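Putative esterase (Sulfolobus solfataricus P2, PDB 2RAU) is probably an alpha/beta-hydrolase with lipase or esterase activity that also binds calcium ions. Local coordinates at residues Y101-V106 with A119-S124; S124-D129 with E151-I156. All blocks are in the same frame, centred on the assembly; numbering follows the deposited sequence. Where two conformers were deposited one is given.

Contact 1 (Y101-V106 with A119-S124); sequences YRTHYV and ANWGWS
The indole of Trp121 is the flat group at the middle of this contact, and the CB of Arg102 lies over one of its faces. CB of Arg102 stands 3.7 Å from the centroid of the Trp121 six-membered ring, 20° off the ring normal, a CH-pi contact displaced toward the rim. At the ring's edge, near its plane, Val106 CG2 meets Trp121 CH2 at 3.6 Å. Thr103 adds a third touch at the same end of the indole, its CG2 lying 3.9 Å from Trp121 CZ3. With CG of Arg102 anti to its carbonyl carbon (chi1 -58°) and the chain extended from CG to NE, the side chain runs from the benzene end of the indole to the pyrrole end, where Arg102 CD comes within 3.9 Å of Trp121 NE1. The guanidinium plane is turned 68° from the indole, so the two flat groups do not stack.

Their polar ends look to other residues: Arg102 NE forms a salt bridge with Asp129, while Asp36 OD1 takes both Arg102 NH1 and the indole N-H of Trp121. One carboxylate oxygen thus ties the buried arginine to the buried tryptophan, and the two acids together would help balance the arginine's charge. Pro277 of strand 275-277 touches both Trp121 and Thr103.

On the backbone, Trp121 is the centre of an inverse gamma turn, with Gly122 next at the N-cap of helix 123-141. The contact therefore packs the 3-10 turn after strand 94-100 against the entry to the following helix, within the strand-loop-helix alternation of an alpha/beta-hydrolase fold.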
ATOM      1  N   TYR A 101       6.407  -6.526   1.497  1.00 26.03           N
ATOM      2  CA  TYR A 101       6.194  -7.751   0.769  1.00 25.81           C
ATOM      3  C   TYR A 101       7.511  -8.184   0.148  1.00 26.22           C
ATOM      4  O   TYR A 101       8.457  -7.405   0.103  1.00 26.27           O
ATOM      5  CB  TYR A 101       5.242  -7.529  -0.376  1.00 27.08           C
ATOM      6  CG  TYR A 101       3.875  -7.035  -0.002  1.00 28.04           C
ATOM      7  CD1 TYR A 101       3.083  -7.730   0.925  1.00 26.43           C
ATOM      8  CD2 TYR A 101       3.345  -5.909  -0.607  1.00 31.36           C
ATOM      9  CE1 TYR A 101       1.797  -7.291   1.239  1.00 24.87           C
ATOM     10  CE2 TYR A 101       2.068  -5.472  -0.316  1.00 26.20           C
ATOM     11  CZ  TYR A 101       1.284  -6.162   0.598  1.00 28.06           C
ATOM     12  OH  TYR A 101       0.011  -5.687   0.848  1.00 25.01           O
ATOM     13  N   ARG A 102       7.532  -9.386  -0.417  1.00 23.02           N
ATOM     14  CA  ARG A 102       8.745  -9.923  -1.052  1.00 25.30           C
ATOM     15  C   ARG A 102       9.270  -9.040  -2.190  1.00 25.89           C
ATOM     16  O   ARG A 102      10.483  -9.047  -2.506  1.00 24.04           O
ATOM     17  CB  ARG A 102       8.504 -11.362  -1.526  1.00 23.64           C
ATOM     18  CG  ARG A 102       8.088 -12.306  -0.397  1.00 25.47           C
ATOM     19  CD  ARG A 102       7.936 -13.700  -0.881  1.00 23.79           C
ATOM     20  NE  ARG A 102       7.262 -14.516   0.115  1.00 27.04           N
ATOM     21  CZ  ARG A 102       7.433 -15.825   0.284  1.00 29.34           C
ATOM     22  NH1 ARG A 102       8.275 -16.527  -0.444  1.00 26.03           N
ATOM     23  NH2 ARG A 102       6.763 -16.429   1.234  1.00 24.79           N
ATOM     24  N   THR A 103       8.354  -8.319  -2.817  1.00 25.27           N
ATOM     25  CA  THR A 103       8.650  -7.337  -3.885  1.00 24.61           C
ATOM     26  C   THR A 103       9.644  -6.277  -3.420  1.00 25.26           C
ATOM     27  O   THR A 103      10.389  -5.721  -4.215  1.00 25.51           O
ATOM     28  CB  THR A 103       7.345  -6.674  -4.384  1.00 21.56           C
ATOM     29  OG1 THR A 103       6.590  -6.253  -3.231  1.00 26.22           O
ATOM     30  CG2 THR A 103       6.587  -7.620  -5.299  1.00 26.75           C
ATOM     31  N   HIS A 104       9.709  -6.053  -2.101  1.00 24.34           N
ATOM     32  CA  HIS A 104      10.607  -5.096  -1.551  1.00 26.88           C
ATOM     33  C   HIS A 104      12.070  -5.548  -1.490  1.00 26.75           C
ATOM     34  O   HIS A 104      12.921  -4.763  -1.086  1.00 25.77           O
ATOM     35  CB  HIS A 104      10.162  -4.645  -0.182  1.00 24.95           C
ATOM     36  CG  HIS A 104      10.697  -3.318   0.225  1.00 25.69           C
ATOM     37  ND1 HIS A 104      10.648  -2.194  -0.594  1.00 29.46           N
ATOM     38  CD2 HIS A 104      11.253  -2.906   1.394  1.00 30.65           C
ATOM     39  CE1 HIS A 104      11.176  -1.170   0.058  1.00 25.87           C
ATOM     40  NE2 HIS A 104      11.545  -1.575   1.267  1.00 27.23           N
ATOM     41  N   TYR A 105      12.340  -6.765  -1.952  1.00 24.35           N
ATOM     42  CA  TYR A 105      13.687  -7.343  -1.944  1.00 23.30           C
ATOM     43  C   TYR A 105      14.168  -7.698  -3.353  1.00 24.10           C
ATOM     44  O   TYR A 105      15.301  -8.182  -3.518  1.00 26.24           O
ATOM     45  CB  TYR A 105      13.727  -8.562  -1.005  1.00 27.13           C
ATOM     46  CG  TYR A 105      13.568  -8.076   0.410  1.00 23.62           C
ATOM     47  CD1 TYR A 105      14.653  -7.605   1.083  1.00 34.81           C
ATOM     48  CD2 TYR A 105      12.312  -8.005   1.016  1.00 25.39           C
ATOM     49  CE1 TYR A 105      14.516  -7.063   2.307  1.00 34.55           C
ATOM     50  CE2 TYR A 105      12.165  -7.452   2.229  1.00 27.98           C
ATOM     51  CZ  TYR A 105      13.286  -7.004   2.884  1.00 27.75           C
ATOM     52  OH  TYR A 105      13.234  -6.467   4.142  1.00 35.94           O
ATOM     53  N   VAL A 106      13.376  -7.354  -4.364  1.00 25.19           N
ATOM     54  CA  VAL A 106      13.749  -7.634  -5.784  1.00 23.73           C
ATOM     55  C   VAL A 106      14.727  -6.549  -6.342  1.00 23.69           C
ATOM     56  O   VAL A 106      14.443  -5.353  -6.283  1.00 26.48           O
ATOM     57  CB  VAL A 106      12.462  -7.742  -6.654  1.00 25.20           C
ATOM     58  CG1 VAL A 106      12.800  -7.960  -8.202  1.00 23.44           C
ATOM     59  CG2 VAL A 106      11.547  -8.851  -6.124  1.00 25.29           C
ATOM     60  N   ALA A 119       7.376 -16.522 -10.020  1.00 26.81           N
ATOM     61  CA  ALA A 119       6.284 -17.261 -10.706  1.00 26.95           C
ATOM     62  C   ALA A 119       5.197 -17.744  -9.712  1.00 29.39           C
ATOM     63  O   ALA A 119       4.017 -17.754 -10.032  1.00 32.75           O
ATOM     64  CB  ALA A 119       6.865 -18.427 -11.497  1.00 23.31           C
ATOM     65  N   ASN A 120       5.569 -18.114  -8.497  0.50 29.08           N
ATOM     66  CA  ASN A 120       4.583 -18.560  -7.495  0.50 28.98           C
ATOM     67  C   ASN A 120       4.400 -17.538  -6.371  0.50 28.76           C
ATOM     68  O   ASN A 120       4.165 -17.895  -5.215  0.50 27.60           O
ATOM     69  CB  ASN A 120       4.974 -19.935  -6.932  0.50 26.84           C
ATOM     70  CG  ASN A 120       5.035 -20.967  -7.994  0.50 30.83           C
ATOM     71  OD1 ASN A 120       4.005 -21.372  -8.505  0.50 35.21           O
ATOM     72  ND2 ASN A 120       6.240 -21.401  -8.355  0.50 32.93           N
ATOM     73  N   TRP A 121       4.547 -16.263  -6.708  1.00 27.36           N
ATOM     74  CA  TRP A 121       4.165 -15.178  -5.791  1.00 27.03           C
ATOM     75  C   TRP A 121       2.702 -14.813  -6.002  1.00 26.14           C
ATOM     76  O   TRP A 121       2.389 -13.749  -6.528  1.00 26.56           O
ATOM     77  CB  TRP A 121       5.074 -13.981  -6.027  1.00 28.23           C
ATOM     78  CG  TRP A 121       6.449 -14.132  -5.436  1.00 25.13           C
ATOM     79  CD1 TRP A 121       7.027 -15.273  -4.953  1.00 26.54           C
ATOM     80  CD2 TRP A 121       7.432 -13.106  -5.337  1.00 26.84           C
ATOM     81  NE1 TRP A 121       8.303 -14.995  -4.520  1.00 24.55           N
ATOM     82  CE2 TRP A 121       8.573 -13.672  -4.754  1.00 25.21           C
ATOM     83  CE3 TRP A 121       7.441 -11.750  -5.656  1.00 26.22           C
ATOM     84  CZ2 TRP A 121       9.705 -12.932  -4.468  1.00 25.67           C
ATOM     85  CZ3 TRP A 121       8.583 -11.008  -5.395  1.00 23.81           C
ATOM     86  CH2 TRP A 121       9.692 -11.601  -4.805  1.00 24.87           C
ATOM     87  N   GLY A 122       1.837 -15.732  -5.586  1.00 27.87           N
ATOM     88  CA  GLY A 122       0.394 -15.623  -5.676  1.00 27.80           C
ATOM     89  C   GLY A 122      -0.234 -15.392  -4.324  1.00 25.72           C
ATOM     90  O   GLY A 122       0.433 -15.038  -3.368  1.00 26.35           O
ATOM     91  N   TRP A 123      -1.529 -15.646  -4.244  1.00 26.37           N
ATOM     92  CA  TRP A 123      -2.311 -15.388  -3.048  1.00 27.53           C
ATOM     93  C   TRP A 123      -1.927 -16.240  -1.851  1.00 26.51           C
ATOM     94  O   TRP A 123      -1.899 -15.762  -0.724  1.00 28.86           O
ATOM     95  CB  TRP A 123      -3.822 -15.531  -3.363  1.00 26.07           C
ATOM     96  CG  TRP A 123      -4.323 -14.324  -3.986  1.00 25.27           C
ATOM     97  CD1 TRP A 123      -4.728 -14.149  -5.292  1.00 28.77           C
ATOM     98  CD2 TRP A 123      -4.375 -13.040  -3.379  1.00 24.52           C
ATOM     99  NE1 TRP A 123      -5.082 -12.847  -5.498  1.00 30.85           N
ATOM    100  CE2 TRP A 123      -4.860 -12.141  -4.336  1.00 26.45           C
ATOM    101  CE3 TRP A 123      -4.100 -12.572  -2.093  1.00 29.33           C
ATOM    102  CZ2 TRP A 123      -5.084 -10.794  -4.045  1.00 28.07           C
ATOM    103  CZ3 TRP A 123      -4.277 -11.231  -1.822  1.00 27.37           C
ATOM    104  CH2 TRP A 123      -4.792 -10.364  -2.773  1.00 28.61           C
ATOM    105  N   SER A 124      -1.657 -17.520  -2.043  1.00 28.89           N
ATOM    106  CA  SER A 124      -1.256 -18.321  -0.875  1.00 28.64           C
ATOM    107  C   SER A 124       0.080 -17.813  -0.300  1.00 26.91           C
ATOM    108  O   SER A 124       0.264 -17.762   0.923  1.00 25.27           O
ATOM    109  CB  SER A 124      -1.271 -19.836  -1.165  1.00 34.66           C
ATOM    110  OG  SER A 124      -0.327 -20.160  -2.131  1.00 40.45           O
TER

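Contact 2 (S124-D129 with E151-I156); sequences STWISD and ESFGGI
The strand-turn-helix at 151-156 has the form of the nucleophile elbow of alpha/beta-hydrolases, with Ser152 in the strained backbone conformation of the elbow and probably the nucleophile; its OG is hydrogen-bonded to His329. Directly after it, Phe153 reaches across to Trp126 of the neighbouring helix. The pyrrole side of the indole does the touching: Trp126 CD1 lies 3.6 Å from Phe153 CZ, near the plane of the phenyl ring and at its edge, and Trp126 NE1 is 3.8 Å from Phe153 CE2. The rings are almost perpendicular, their planes at 82°, with 5.5 Å between the centroids of the Trp126 five-membered ring and the Phe153 ring. CG of Phe153 is anti to the backbone N (chi1 163°), which brings CZ and CE2 of the ring up to the indole. An alanine in place of Trp126 has no CD1 or NE1 to set against Phe153 CZ and CE2, and the phenyl next to the elbow would probably lose this support and be freer to turn. Other residues complete the aromatic group: Tyr101 meets Trp126, while Trp123 and Trp276 meet Phe153. Leu280 of helix 278-282 touches both partners. Farther along helix 153-169, Tyr161, Leu164 and Tyr165 receive Ile127, so helix 123-141 packs on helix 153-169, which follows strand 146-151 of the central sheet.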
ATOM      1  N   SER A 124      -1.657 -17.520  -2.043  1.00 28.89           N
ATOM      2  CA  SER A 124      -1.256 -18.321  -0.875  1.00 28.64           C
ATOM      3  C   SER A 124       0.080 -17.813  -0.300  1.00 26.91           C
ATOM      4  O   SER A 124       0.264 -17.762   0.923  1.00 25.27           O
ATOM      5  CB  SER A 124      -1.271 -19.836  -1.165  1.00 34.66           C
ATOM      6  OG  SER A 124      -0.327 -20.160  -2.131  1.00 40.45           O
ATOM      7  N   THR A 125       0.990 -17.379  -1.156  1.00 28.59           N
ATOM      8  CA  THR A 125       2.240 -16.796  -0.682  1.00 24.75           C
ATOM      9  C   THR A 125       2.005 -15.509   0.103  1.00 25.22           C
ATOM     10  O   THR A 125       2.485 -15.365   1.219  1.00 27.72           O
ATOM     11  CB  THR A 125       3.237 -16.574  -1.858  1.00 25.83           C
ATOM     12  OG1 THR A 125       3.553 -17.847  -2.429  1.00 28.68           O
ATOM     13  CG2 THR A 125       4.521 -15.850  -1.397  1.00 25.53           C
ATOM     14  N   TRP A 126       1.283 -14.572  -0.490  1.00 25.88           N
ATOM     15  CA  TRP A 126       1.002 -13.277   0.128  1.00 26.74           C
ATOM     16  C   TRP A 126       0.231 -13.457   1.433  1.00 25.25           C
ATOM     17  O   TRP A 126       0.565 -12.821   2.412  1.00 26.97           O
ATOM     18  CB  TRP A 126       0.223 -12.360  -0.859  1.00 28.52           C
ATOM     19  CG  TRP A 126       1.026 -11.213  -1.411  1.00 25.76           C
ATOM     20  CD1 TRP A 126       0.707  -9.870  -1.342  1.00 28.55           C
ATOM     21  CD2 TRP A 126       2.303 -11.277  -2.074  1.00 23.91           C
ATOM     22  NE1 TRP A 126       1.699  -9.122  -1.937  1.00 28.75           N
ATOM     23  CE2 TRP A 126       2.671  -9.951  -2.411  1.00 28.04           C
ATOM     24  CE3 TRP A 126       3.156 -12.327  -2.441  1.00 26.82           C
ATOM     25  CZ2 TRP A 126       3.854  -9.650  -3.048  1.00 27.16           C
ATOM     26  CZ3 TRP A 126       4.339 -12.019  -3.074  1.00 26.91           C
ATOM     27  CH2 TRP A 126       4.664 -10.714  -3.386  1.00 26.51           C
ATOM     28  N   ILE A 127      -0.805 -14.298   1.400  1.00 26.44           N
ATOM     29  CA  ILE A 127      -1.598 -14.597   2.598  1.00 26.93           C
ATOM     30  C   ILE A 127      -0.720 -15.223   3.698  1.00 26.77           C
ATOM     31  O   ILE A 127      -0.798 -14.782   4.855  1.00 26.86           O
ATOM     32  CB  ILE A 127      -2.874 -15.377   2.288  1.00 28.30           C
ATOM     33  CG1 ILE A 127      -3.840 -14.447   1.508  1.00 26.36           C
ATOM     34  CG2 ILE A 127      -3.538 -15.880   3.610  1.00 24.13           C
ATOM     35  CD1 ILE A 127      -5.030 -15.145   0.953  1.00 32.34           C
ATOM     36  N   SER A 128       0.204 -16.117   3.333  1.00 26.73           N
ATOM     37  CA  SER A 128       1.081 -16.737   4.319  1.00 26.85           C
ATOM     38  C   SER A 128       1.997 -15.687   4.968  1.00 27.77           C
ATOM     39  O   SER A 128       2.289 -15.754   6.165  1.00 25.71           O
ATOM     40  CB  SER A 128       1.891 -17.895   3.726  1.00 28.27           C
ATOM     41  OG  SER A 128       2.953 -17.447   2.873  1.00 29.47           O
ATOM     42  N   ASP A 129       2.429 -14.703   4.190  1.00 24.96           N
ATOM     43  CA  ASP A 129       3.306 -13.668   4.675  1.00 25.34           C
ATOM     44  C   ASP A 129       2.544 -12.731   5.612  1.00 25.07           C
ATOM     45  O   ASP A 129       3.057 -12.340   6.656  1.00 25.80           O
ATOM     46  CB  ASP A 129       3.878 -12.863   3.508  1.00 24.67           C
ATOM     47  CG  ASP A 129       4.852 -13.666   2.640  1.00 28.28           C
ATOM     48  OD1 ASP A 129       5.298 -14.708   3.080  1.00 26.81           O
ATOM     49  OD2 ASP A 129       5.196 -13.228   1.507  1.00 25.83           O
ATOM     50  N   GLU A 151      -4.545  -0.479   1.569  1.00 28.09           N
ATOM     51  CA  GLU A 151      -4.558   0.561   0.529  1.00 27.21           C
ATOM     52  C   GLU A 151      -4.552  -0.066  -0.844  1.00 28.99           C
ATOM     53  O   GLU A 151      -3.633  -0.785  -1.187  1.00 26.91           O
ATOM     54  CB  GLU A 151      -3.316   1.462   0.672  1.00 25.97           C
ATOM     55  CG  GLU A 151      -3.184   2.109   2.031  1.00 28.32           C
ATOM     56  CD  GLU A 151      -2.046   3.109   2.152  1.00 28.39           C
ATOM     57  OE1 GLU A 151      -1.208   3.218   1.202  1.00 29.24           O
ATOM     58  OE2 GLU A 151      -1.986   3.793   3.198  1.00 28.17           O
ATOM     59  N   SER A 152      -5.578   0.229  -1.645  1.00 30.00           N
ATOM     60  CA  SER A 152      -5.642  -0.214  -3.036  1.00 30.08           C
ATOM     61  C   SER A 152      -5.620  -1.786  -3.088  1.00 30.99           C
ATOM     62  O   SER A 152      -6.471  -2.403  -2.461  1.00 30.96           O
ATOM     63  CB  SER A 152      -4.499   0.478  -3.807  1.00 30.54           C
ATOM     64  OG  SER A 152      -4.737   0.432  -5.181  1.00 28.23           O
ATOM     65  N   PHE A 153      -4.666  -2.408  -3.803  1.00 28.91           N
ATOM     66  CA  PHE A 153      -4.450  -3.870  -3.746  1.00 27.20           C
ATOM     67  C   PHE A 153      -4.470  -4.396  -2.296  1.00 27.95           C
ATOM     68  O   PHE A 153      -4.982  -5.466  -2.007  1.00 25.65           O
ATOM     69  CB  PHE A 153      -3.095  -4.265  -4.353  1.00 28.00           C
ATOM     70  CG  PHE A 153      -2.666  -5.641  -3.958  1.00 26.33           C
ATOM     71  CD1 PHE A 153      -3.133  -6.748  -4.631  1.00 29.29           C
ATOM     72  CD2 PHE A 153      -1.860  -5.844  -2.833  1.00 28.72           C
ATOM     73  CE1 PHE A 153      -2.745  -8.030  -4.236  1.00 26.63           C
ATOM     74  CE2 PHE A 153      -1.474  -7.148  -2.434  1.00 25.83           C
ATOM     75  CZ  PHE A 153      -1.962  -8.225  -3.119  1.00 25.40           C
ATOM     76  N   GLY A 154      -3.875  -3.659  -1.380  1.00 27.03           N
ATOM     77  CA  GLY A 154      -3.871  -4.059   0.026  1.00 27.87           C
ATOM     78  C   GLY A 154      -5.242  -4.202   0.629  1.00 26.37           C
ATOM     79  O   GLY A 154      -5.413  -4.936   1.598  1.00 24.60           O
ATOM     80  N   GLY A 155      -6.227  -3.493   0.093  1.00 27.41           N
ATOM     81  CA  GLY A 155      -7.621  -3.667   0.523  1.00 25.73           C
ATOM     82  C   GLY A 155      -8.223  -5.006   0.102  1.00 28.65           C
ATOM     83  O   GLY A 155      -8.936  -5.644   0.871  1.00 27.27           O
ATOM     84  N   ILE A 156      -7.898  -5.442  -1.118  1.00 27.60           N
ATOM     85  CA  ILE A 156      -8.256  -6.775  -1.604  1.00 30.35           C
ATOM     86  C   ILE A 156      -7.557  -7.826  -0.732  1.00 29.00           C
ATOM     87  O   ILE A 156      -8.169  -8.802  -0.328  1.00 27.23           O
ATOM     88  CB  ILE A 156      -7.859  -6.996  -3.117  1.00 30.58           C
ATOM     89  CG1 ILE A 156      -8.574  -5.981  -4.035  1.00 40.83           C
ATOM     90  CG2 ILE A 156      -8.275  -8.365  -3.568  1.00 31.32           C
ATOM     91  CD1 ILE A 156      -7.979  -5.793  -5.477  1.00 37.47           C
TER

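How the contacts relate
The two contacts follow each other along the chain, contact 1 closing before contact 2 opens, and their centres are about 10 Å apart on the same side of the molecule's centre. Ser124 belongs to both, and helix 123-141 joins them: its entry takes part in contact 1, its first turns in contact 2. Direct links add to this, a probable hydrogen bond of 2.9 Å between Asn120 O and Thr125 OG1 and packing of Arg102 CZ on Thr125 CG2 at 3.4 Å. Through this helix the loop after strand 94-100 is connected to the start of helix 153-169, and hence to the probable nucleophile elbow after strand 146-151, within one alpha/beta-hydrolase family region.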